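Local coordinates for protein alpha-toxin (Clostridium novyi, PDB 2VK9) that belongs to the TcdA/TcdB family of large clostridial toxins, represented here by its catalytic domain, which is built on a GT-A-type fold, at residues A[397-408]-A[478-487]; A[382-390]-A[503-513]. All blocks are in the same frame, centred on the assembly; numbering follows the deposited sequence.

Interaction 1 of 2, residues A[397-408]-A[478-487]; sequences TLNNLISQLENR and NIYSSATCDT
Leu401 and Ala483 mark the point where helix 396-422 and helix 477-488 come together, with their CA atoms 4.9 Å apart and the axes of the two short segments 8.4 Å apart at 127°. Ala483 is a knob in a hole lined by Thr397, Asn400, Leu401 and Gln404; its CB lies 3.6 Å from Leu401 CA. Leu401 sets its CG anti to the backbone N (chi1 -170°), carrying its branches past Ala483 to Tyr480. There CD1 sits over the middle of the ring face, 3.7 Å from the Tyr480 centroid, in a CH-pi contact, while CD2 comes against CE2. Ile479 continues this apolar core, its CD1 3.7 Å from Leu405 CD1 and its CG2 against Arg408 CD.

Gln404 is a second knob, among Ile479, Ser482, Ala483 and Asp486. A bend at chi2 (-71°) brings its amide between Asp486 and Arg408: NE2 donates to Asp486 OD2 (3.0 Å) from above the carboxylate plane, and Arg408 grips OE1 side-on, with NE (2.7 Å) and NH2 both donating to it. With both ends bonded, the amide is fixed in rotation. Asp486 also accepts from the backbone N of Asn493 and Thr494, surroundings that probably favour its charged form.

The solvent side is more open: Asn400 and Asn478 are partly exposed, and Asn478 adds only a marginal contact. Asn400 ND2 donates a hydrogen bond to Thr487 OG1 (2.7 Å), which lies in the amide plane; Thr397 OG1, next to that hydroxyl at this buried polar end, is bonded to Leu368 O. Behind this interface, Ile402 and Tyr480 meet Ile272 of helix 263-278, Leu405 packs on Leu249 of helix 247-259, and Tyr480 and Ser481 touch strand 382-391.

Interaction 2 of 2, residues A[382-390]-A[503-513]; sequences KTFSNAFII and QEIFEASNNLY
The strand bearing Lys382, Phe384, Phe388 and Ile390 belongs to the central mixed sheet of the GT-A-type fold, and the chain from Gln503 to Tyr513, mostly a loop following helix 500-503, packs against it. The strand turns a corner at residues 386-388, so that its two halves present separate aromatic platforms to this loop.

On the first half, the Phe384 ring carries the side chain of Gln503 over one face. Ring and amide planes are 18° apart and stacked, with Gln503 CG 3.7 Å from Phe384 CE2, and Phe506 CB approaches the ring at CZ. The amide is held flat by partners beyond the contact, NE2 donating to Leu498 O and OE1 accepting from Arg374 NH1. Nearby, the extended chain of Lys382 reaches Glu507 in a salt bridge, NZ meeting the syn lone pair of OE2 at 3.1 Å; the same oxygen has a long, weak ion pair with Arg374 NE.

Phe388 dominates the second half. Its CG lies anti to the backbone N (chi1 -169°), directing the ring against Ala508, Leu512 and Tyr513. Tyr513 CB lies over one face, 4.1 Å from the Phe388 centroid in a CH-pi contact, and the two rings meet obliquely with centroids 5.0 Å apart and planes at 32°. Ala508 CB closes the edge near CD2 (4.0 Å), while Leu512 CB touches CZ (3.9 Å). Leu512 then extends to Ile390, its CD2 3.8 Å from Ile390 CD1, crossing at about a right angle.

Strand 371-376 and strand 280-283 run antiparallel to this strand as its neighbours in the sheet: Leu372 and Arg374 touch Phe384, and Val281 and Cys283 touch Phe388. At the start of the loop, Ile505 and Phe506 rest on Tyr488 and Thr484 of helix 477-488.

Both segments of interaction 1 fall, in sequence, between the two segments of interaction 2, and strand 382-391 leads, after a short connection, into helix 396-422. Their centres are 16 Å apart, yet they touch, because helix 477-488 has a second face that turns to the strand. There Tyr480 CZ lies 3.4 Å from Asn386 CB, Tyr480 OH lies 3.6 Å from Ile389 CD1, and Ser481 CB is 3.5 Å from Phe384 CD2. Thr484 and Phe506 also pack together, joining the helix to the loop of interaction 2. Segment 478-487 thus contacts both helix 396-422 and the strand and loop of interaction 2 within the catalytic domain.

Interaction 1 of 2, residues A[397-408]-A[478-487]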
# COMPACT_ATOMS: atom_id res chain seq x y z
N THR A 397 10.18 11.46 3.64
CA THR A 397 9.17 10.81 2.79
C THR A 397 8.06 10.15 3.61
O THR A 397 6.91 10.11 3.17
CB THR A 397 9.81 9.80 1.81
OG1 THR A 397 10.77 10.47 0.99
CG2 THR A 397 8.77 9.21 0.89
N LEU A 398 8.40 9.62 4.79
CA LEU A 398 7.42 9.03 5.67
C LEU A 398 6.43 10.08 6.17
O LEU A 398 5.22 9.84 6.21
CB LEU A 398 8.08 8.32 6.85
CG LEU A 398 7.16 7.46 7.74
CD1 LEU A 398 6.77 6.19 7.04
CD2 LEU A 398 7.81 7.15 9.07
N ASN A 399 6.94 11.25 6.55
CA ASN A 399 6.05 12.35 6.93
C ASN A 399 5.16 12.78 5.79
O ASN A 399 4.00 13.11 6.01
CB ASN A 399 6.82 13.53 7.52
CG ASN A 399 7.27 13.28 8.97
OD1 ASN A 399 8.40 13.61 9.34
ND2 ASN A 399 6.38 12.70 9.79
N ASN A 400 5.69 12.74 4.57
CA ASN A 400 4.90 13.01 3.38
C ASN A 400 3.85 11.95 3.12
O ASN A 400 2.75 12.26 2.66
CB ASN A 400 5.79 13.13 2.15
CG ASN A 400 6.60 14.40 2.14
OD1 ASN A 400 6.26 15.40 2.79
ND2 ASN A 400 7.69 14.38 1.38
N LEU A 401 4.20 10.69 3.42
CA LEU A 401 3.26 9.57 3.34
C LEU A 401 2.08 9.74 4.30
O LEU A 401 0.94 9.55 3.90
CB LEU A 401 3.98 8.26 3.61
CG LEU A 401 3.22 6.96 3.36
CD1 LEU A 401 2.82 6.83 1.91
CD2 LEU A 401 4.08 5.78 3.79
N ILE A 402 2.37 10.10 5.56
CA ILE A 402 1.32 10.29 6.57
C ILE A 402 0.45 11.47 6.19
O ILE A 402 -0.77 11.45 6.38
CB ILE A 402 1.90 10.52 7.99
CG1 ILE A 402 2.59 9.25 8.51
CG2 ILE A 402 0.80 10.97 8.97
CD1 ILE A 402 3.70 9.52 9.50
N SER A 403 1.10 12.49 5.63
CA SER A 403 0.43 13.68 5.12
C SER A 403 -0.50 13.32 3.95
O SER A 403 -1.67 13.70 3.96
CB SER A 403 1.47 14.72 4.71
OG SER A 403 0.86 15.85 4.12
N GLN A 404 0.02 12.58 2.97
CA GLN A 404 -0.80 12.08 1.86
C GLN A 404 -2.05 11.36 2.36
O GLN A 404 -3.16 11.69 1.95
CB GLN A 404 -0.01 11.12 0.97
CG GLN A 404 0.92 11.78 -0.03
CD GLN A 404 0.20 12.48 -1.19
OE1 GLN A 404 -1.01 12.28 -1.42
NE2 GLN A 404 0.95 13.30 -1.92
N LEU A 405 -1.86 10.38 3.24
CA LEU A 405 -2.96 9.58 3.76
C LEU A 405 -4.00 10.46 4.46
O LEU A 405 -5.20 10.31 4.21
CB LEU A 405 -2.45 8.47 4.70
CG LEU A 405 -3.49 7.46 5.22
CD1 LEU A 405 -3.75 6.37 4.22
CD2 LEU A 405 -3.02 6.82 6.51
N GLU A 406 -3.53 11.37 5.32
CA GLU A 406 -4.42 12.26 6.07
C GLU A 406 -5.18 13.18 5.14
O GLU A 406 -6.38 13.41 5.32
CB GLU A 406 -3.62 13.10 7.06
CG GLU A 406 -3.36 12.45 8.39
CD GLU A 406 -2.34 13.21 9.22
OE1 GLU A 406 -1.88 14.29 8.76
OE2 GLU A 406 -1.98 12.74 10.33
N ASN A 407 -4.47 13.69 4.14
CA ASN A 407 -5.06 14.58 3.14
C ASN A 407 -6.17 13.90 2.33
O ASN A 407 -7.25 14.45 2.18
CB ASN A 407 -3.98 15.11 2.21
CG ASN A 407 -4.51 16.08 1.19
OD1 ASN A 407 -4.96 17.17 1.53
ND2 ASN A 407 -4.47 15.69 -0.08
N ARG A 408 -5.88 12.71 1.83
CA ARG A 408 -6.84 11.97 1.01
C ARG A 408 -8.06 11.52 1.79
O ARG A 408 -9.16 11.49 1.25
CB ARG A 408 -6.16 10.78 0.35
CG ARG A 408 -5.26 11.21 -0.76
CD ARG A 408 -4.21 10.20 -1.03
NE ARG A 408 -3.21 10.75 -1.93
CZ ARG A 408 -3.09 10.43 -3.21
NH1 ARG A 408 -3.91 9.54 -3.76
NH2 ARG A 408 -2.15 11.01 -3.93
N ASN A 478 -0.79 4.06 -4.69
CA ASN A 478 -0.84 5.39 -5.31
C ASN A 478 -0.42 6.50 -4.38
O ASN A 478 0.18 7.48 -4.81
CB ASN A 478 -2.22 5.68 -5.91
CG ASN A 478 -2.51 4.89 -7.21
OD1 ASN A 478 -1.66 4.14 -7.71
ND2 ASN A 478 -3.72 5.07 -7.74
N ILE A 479 -0.71 6.35 -3.09
CA ILE A 479 -0.34 7.36 -2.10
C ILE A 479 1.17 7.32 -1.81
O ILE A 479 1.74 8.29 -1.31
CB ILE A 479 -1.18 7.23 -0.80
CG1 ILE A 479 -0.57 6.19 0.16
CG2 ILE A 479 -2.62 6.87 -1.13
CD1 ILE A 479 -1.08 6.26 1.59
N TYR A 480 1.80 6.20 -2.13
CA TYR A 480 3.23 6.02 -1.93
C TYR A 480 4.01 6.70 -3.04
O TYR A 480 5.01 7.37 -2.78
CB TYR A 480 3.62 4.54 -1.83
CG TYR A 480 3.21 3.91 -0.52
CD1 TYR A 480 1.86 3.68 -0.23
CD2 TYR A 480 4.15 3.55 0.43
CE1 TYR A 480 1.48 3.13 0.95
CE2 TYR A 480 3.76 2.97 1.63
CZ TYR A 480 2.42 2.77 1.88
OH TYR A 480 1.99 2.22 3.06
N SER A 481 3.53 6.53 -4.28
CA SER A 481 4.17 7.18 -5.41
C SER A 481 3.92 8.67 -5.39
O SER A 481 4.71 9.43 -5.95
CB SER A 481 3.74 6.56 -6.74
OG SER A 481 2.35 6.44 -6.78
N SER A 482 2.84 9.10 -4.74
CA SER A 482 2.60 10.53 -4.57
C SER A 482 3.41 11.13 -3.41
O SER A 482 3.82 12.29 -3.48
CB SER A 482 1.11 10.83 -4.40
OG SER A 482 0.38 10.56 -5.59
N ALA A 483 3.62 10.35 -2.35
CA ALA A 483 4.45 10.80 -1.23
C ALA A 483 5.91 10.88 -1.67
O ALA A 483 6.68 11.73 -1.21
CB ALA A 483 4.29 9.87 -0.05
N THR A 484 6.27 9.99 -2.58
CA THR A 484 7.57 9.96 -3.21
C THR A 484 7.74 11.15 -4.16
O THR A 484 8.80 11.77 -4.22
CB THR A 484 7.71 8.65 -3.96
OG1 THR A 484 7.79 7.59 -3.00
CG2 THR A 484 8.95 8.60 -4.74
N CYS A 485 6.67 11.44 -4.90
CA CYS A 485 6.63 12.58 -5.80
C CYS A 485 6.69 13.90 -5.04
O CYS A 485 7.35 14.83 -5.48
CB CYS A 485 5.35 12.50 -6.64
SG CYS A 485 5.28 13.67 -7.99
N ASP A 486 6.00 13.97 -3.91
CA ASP A 486 6.09 15.08 -2.96
C ASP A 486 7.55 15.40 -2.65
O ASP A 486 7.99 16.54 -2.76
CB ASP A 486 5.41 14.72 -1.63
CG ASP A 486 3.90 15.00 -1.60
OD1 ASP A 486 3.34 15.53 -2.59
OD2 ASP A 486 3.27 14.71 -0.54
N THR A 487 8.30 14.38 -2.25
CA THR A 487 9.65 14.55 -1.76
C THR A 487 10.58 15.01 -2.88
O THR A 487 11.33 15.98 -2.72
CB THR A 487 10.18 13.23 -1.12
OG1 THR A 487 9.35 12.86 -0.03
CG2 THR A 487 11.61 13.41 -0.62

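Interaction 2 of 2, residues A[382-390]-A[503-513]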
# COMPACT_ATOMS: atom_id res chain seq x y z
N LYS A 382 7.42 -2.06 -14.06
CA LYS A 382 7.41 -2.11 -12.59
C LYS A 382 6.56 -0.99 -11.98
O LYS A 382 6.38 0.07 -12.57
CB LYS A 382 8.83 -2.01 -12.05
CG LYS A 382 9.71 -3.23 -12.31
CD LYS A 382 11.13 -2.94 -11.83
CE LYS A 382 11.94 -4.20 -11.66
NZ LYS A 382 13.19 -3.93 -10.88
N THR A 383 6.03 -1.25 -10.79
CA THR A 383 5.25 -0.27 -10.06
C THR A 383 5.46 -0.42 -8.55
O THR A 383 5.62 -1.54 -8.07
CB THR A 383 3.73 -0.37 -10.42
OG1 THR A 383 3.01 0.73 -9.84
CG2 THR A 383 3.11 -1.71 -9.94
N PHE A 384 5.46 0.69 -7.83
CA PHE A 384 5.52 0.67 -6.36
C PHE A 384 4.45 -0.25 -5.79
O PHE A 384 3.31 -0.25 -6.23
CB PHE A 384 5.30 2.06 -5.76
CG PHE A 384 6.51 2.95 -5.80
CD1 PHE A 384 7.78 2.46 -5.53
CD2 PHE A 384 6.37 4.31 -6.07
CE1 PHE A 384 8.90 3.31 -5.56
CE2 PHE A 384 7.48 5.16 -6.09
CZ PHE A 384 8.74 4.66 -5.84
N SER A 385 4.86 -1.05 -4.80
CA SER A 385 3.96 -1.84 -3.99
C SER A 385 4.23 -1.47 -2.54
O SER A 385 5.37 -1.19 -2.17
CB SER A 385 4.24 -3.32 -4.18
OG SER A 385 3.35 -4.10 -3.42
N ASN A 386 3.18 -1.45 -1.72
CA ASN A 386 3.36 -1.18 -0.29
C ASN A 386 3.50 -2.45 0.55
O ASN A 386 3.25 -2.45 1.75
CB ASN A 386 2.25 -0.25 0.23
CG ASN A 386 0.89 -0.92 0.26
OD1 ASN A 386 0.60 -1.80 -0.55
ND2 ASN A 386 0.03 -0.48 1.19
N ALA A 387 3.92 -3.53 -0.11
CA ALA A 387 4.11 -4.83 0.53
C ALA A 387 5.44 -4.95 1.27
O ALA A 387 5.60 -5.82 2.12
CB ALA A 387 3.98 -5.93 -0.49
N PHE A 388 6.40 -4.10 0.91
CA PHE A 388 7.72 -4.08 1.53
C PHE A 388 8.20 -2.63 1.60
O PHE A 388 8.41 -1.99 0.56
CB PHE A 388 8.69 -4.93 0.70
CG PHE A 388 10.00 -5.20 1.37
CD1 PHE A 388 10.15 -6.28 2.24
CD2 PHE A 388 11.11 -4.42 1.10
CE1 PHE A 388 11.38 -6.55 2.84
CE2 PHE A 388 12.33 -4.69 1.71
CZ PHE A 388 12.46 -5.75 2.57
N ILE A 389 8.34 -2.12 2.82
CA ILE A 389 8.68 -0.73 3.07
C ILE A 389 9.82 -0.65 4.06
O ILE A 389 9.78 -1.28 5.12
CB ILE A 389 7.49 0.03 3.69
CG1 ILE A 389 6.19 -0.22 2.93
CG2 ILE A 389 7.79 1.52 3.78
CD1 ILE A 389 4.95 0.22 3.71
N ILE A 390 10.84 0.14 3.74
CA ILE A 390 11.92 0.37 4.68
C ILE A 390 12.00 1.86 4.96
O ILE A 390 12.11 2.65 4.03
CB ILE A 390 13.28 -0.10 4.15
CG1 ILE A 390 13.24 -1.60 3.84
CG2 ILE A 390 14.37 0.20 5.17
CD1 ILE A 390 14.38 -2.05 2.97
N GLN A 503 11.30 6.70 -9.95
CA GLN A 503 10.89 5.78 -8.91
C GLN A 503 12.03 4.89 -8.50
O GLN A 503 12.09 4.43 -7.37
CB GLN A 503 9.75 4.90 -9.39
CG GLN A 503 8.46 5.63 -9.61
CD GLN A 503 7.35 4.72 -10.05
OE1 GLN A 503 7.44 3.49 -9.93
NE2 GLN A 503 6.27 5.31 -10.54
N GLU A 504 12.93 4.62 -9.44
CA GLU A 504 14.06 3.73 -9.19
C GLU A 504 14.85 4.17 -7.96
O GLU A 504 15.39 3.34 -7.23
CB GLU A 504 14.94 3.62 -10.43
CG GLU A 504 15.80 2.34 -10.49
CD GLU A 504 16.52 2.14 -11.83
OE1 GLU A 504 16.12 2.79 -12.84
OE2 GLU A 504 17.50 1.34 -11.87
N ILE A 505 14.90 5.48 -7.72
CA ILE A 505 15.57 6.07 -6.56
C ILE A 505 15.05 5.49 -5.24
O ILE A 505 15.83 5.17 -4.35
CB ILE A 505 15.36 7.60 -6.52
CG1 ILE A 505 16.00 8.27 -7.73
CG2 ILE A 505 15.90 8.21 -5.22
CD1 ILE A 505 15.47 9.67 -7.99
N PHE A 506 13.73 5.36 -5.13
CA PHE A 506 13.13 4.93 -3.88
C PHE A 506 12.86 3.44 -3.87
O PHE A 506 12.08 2.97 -3.07
CB PHE A 506 11.82 5.68 -3.66
CG PHE A 506 11.98 7.14 -3.50
CD1 PHE A 506 11.99 7.97 -4.61
CD2 PHE A 506 12.12 7.70 -2.24
CE1 PHE A 506 12.15 9.34 -4.47
CE2 PHE A 506 12.26 9.06 -2.08
CZ PHE A 506 12.28 9.89 -3.20
N GLU A 507 13.51 2.71 -4.76
CA GLU A 507 13.27 1.28 -4.89
C GLU A 507 14.11 0.49 -3.88
O GLU A 507 15.31 0.72 -3.75
CB GLU A 507 13.56 0.81 -6.31
CG GLU A 507 13.07 -0.61 -6.62
CD GLU A 507 13.31 -1.03 -8.07
OE1 GLU A 507 14.08 -0.36 -8.78
OE2 GLU A 507 12.71 -2.05 -8.49
N ALA A 508 13.44 -0.42 -3.18
CA ALA A 508 14.11 -1.39 -2.30
C ALA A 508 14.63 -2.50 -3.18
O ALA A 508 13.87 -3.06 -3.98
CB ALA A 508 13.15 -1.94 -1.28
N SER A 509 15.91 -2.82 -3.02
CA SER A 509 16.58 -3.86 -3.80
C SER A 509 15.88 -5.23 -3.80
O SER A 509 15.18 -5.58 -2.85
CB SER A 509 18.00 -4.02 -3.29
OG SER A 509 18.66 -5.02 -4.05
N ASN A 510 16.10 -6.00 -4.86
CA ASN A 510 15.53 -7.35 -4.99
C ASN A 510 16.13 -8.42 -4.09
O ASN A 510 15.51 -9.44 -3.82
CB ASN A 510 15.55 -7.81 -6.45
CG ASN A 510 14.28 -7.43 -7.18
OD1 ASN A 510 13.19 -7.38 -6.59
ND2 ASN A 510 14.40 -7.15 -8.48
N ASN A 511 17.35 -8.17 -3.63
CA ASN A 511 18.00 -9.07 -2.68
C ASN A 511 17.35 -9.05 -1.30
O ASN A 511 17.64 -9.90 -0.47
CB ASN A 511 19.47 -8.67 -2.55
CG ASN A 511 20.20 -8.71 -3.88
OD1 ASN A 511 19.92 -9.56 -4.73
ND2 ASN A 511 21.13 -7.78 -4.07
N LEU A 512 16.49 -8.06 -1.06
CA LEU A 512 15.90 -7.82 0.24
C LEU A 512 14.62 -8.61 0.48
O LEU A 512 14.22 -8.82 1.62
CB LEU A 512 15.63 -6.32 0.40
CG LEU A 512 16.53 -5.39 1.23
CD1 LEU A 512 17.95 -5.91 1.47
CD2 LEU A 512 16.55 -4.01 0.58
N TYR A 513 13.97 -9.06 -0.59
CA TYR A 513 12.73 -9.82 -0.46
C TYR A 513 12.52 -10.71 -1.68
O TYR A 513 12.99 -10.40 -2.78
CB TYR A 513 11.53 -8.89 -0.28
CG TYR A 513 11.23 -8.10 -1.53
CD1 TYR A 513 11.93 -6.92 -1.80
CD2 TYR A 513 10.28 -8.54 -2.45
CE1 TYR A 513 11.68 -6.20 -2.94
CE2 TYR A 513 10.03 -7.81 -3.61
CZ TYR A 513 10.74 -6.64 -3.85
OH TYR A 513 10.52 -5.90 -4.98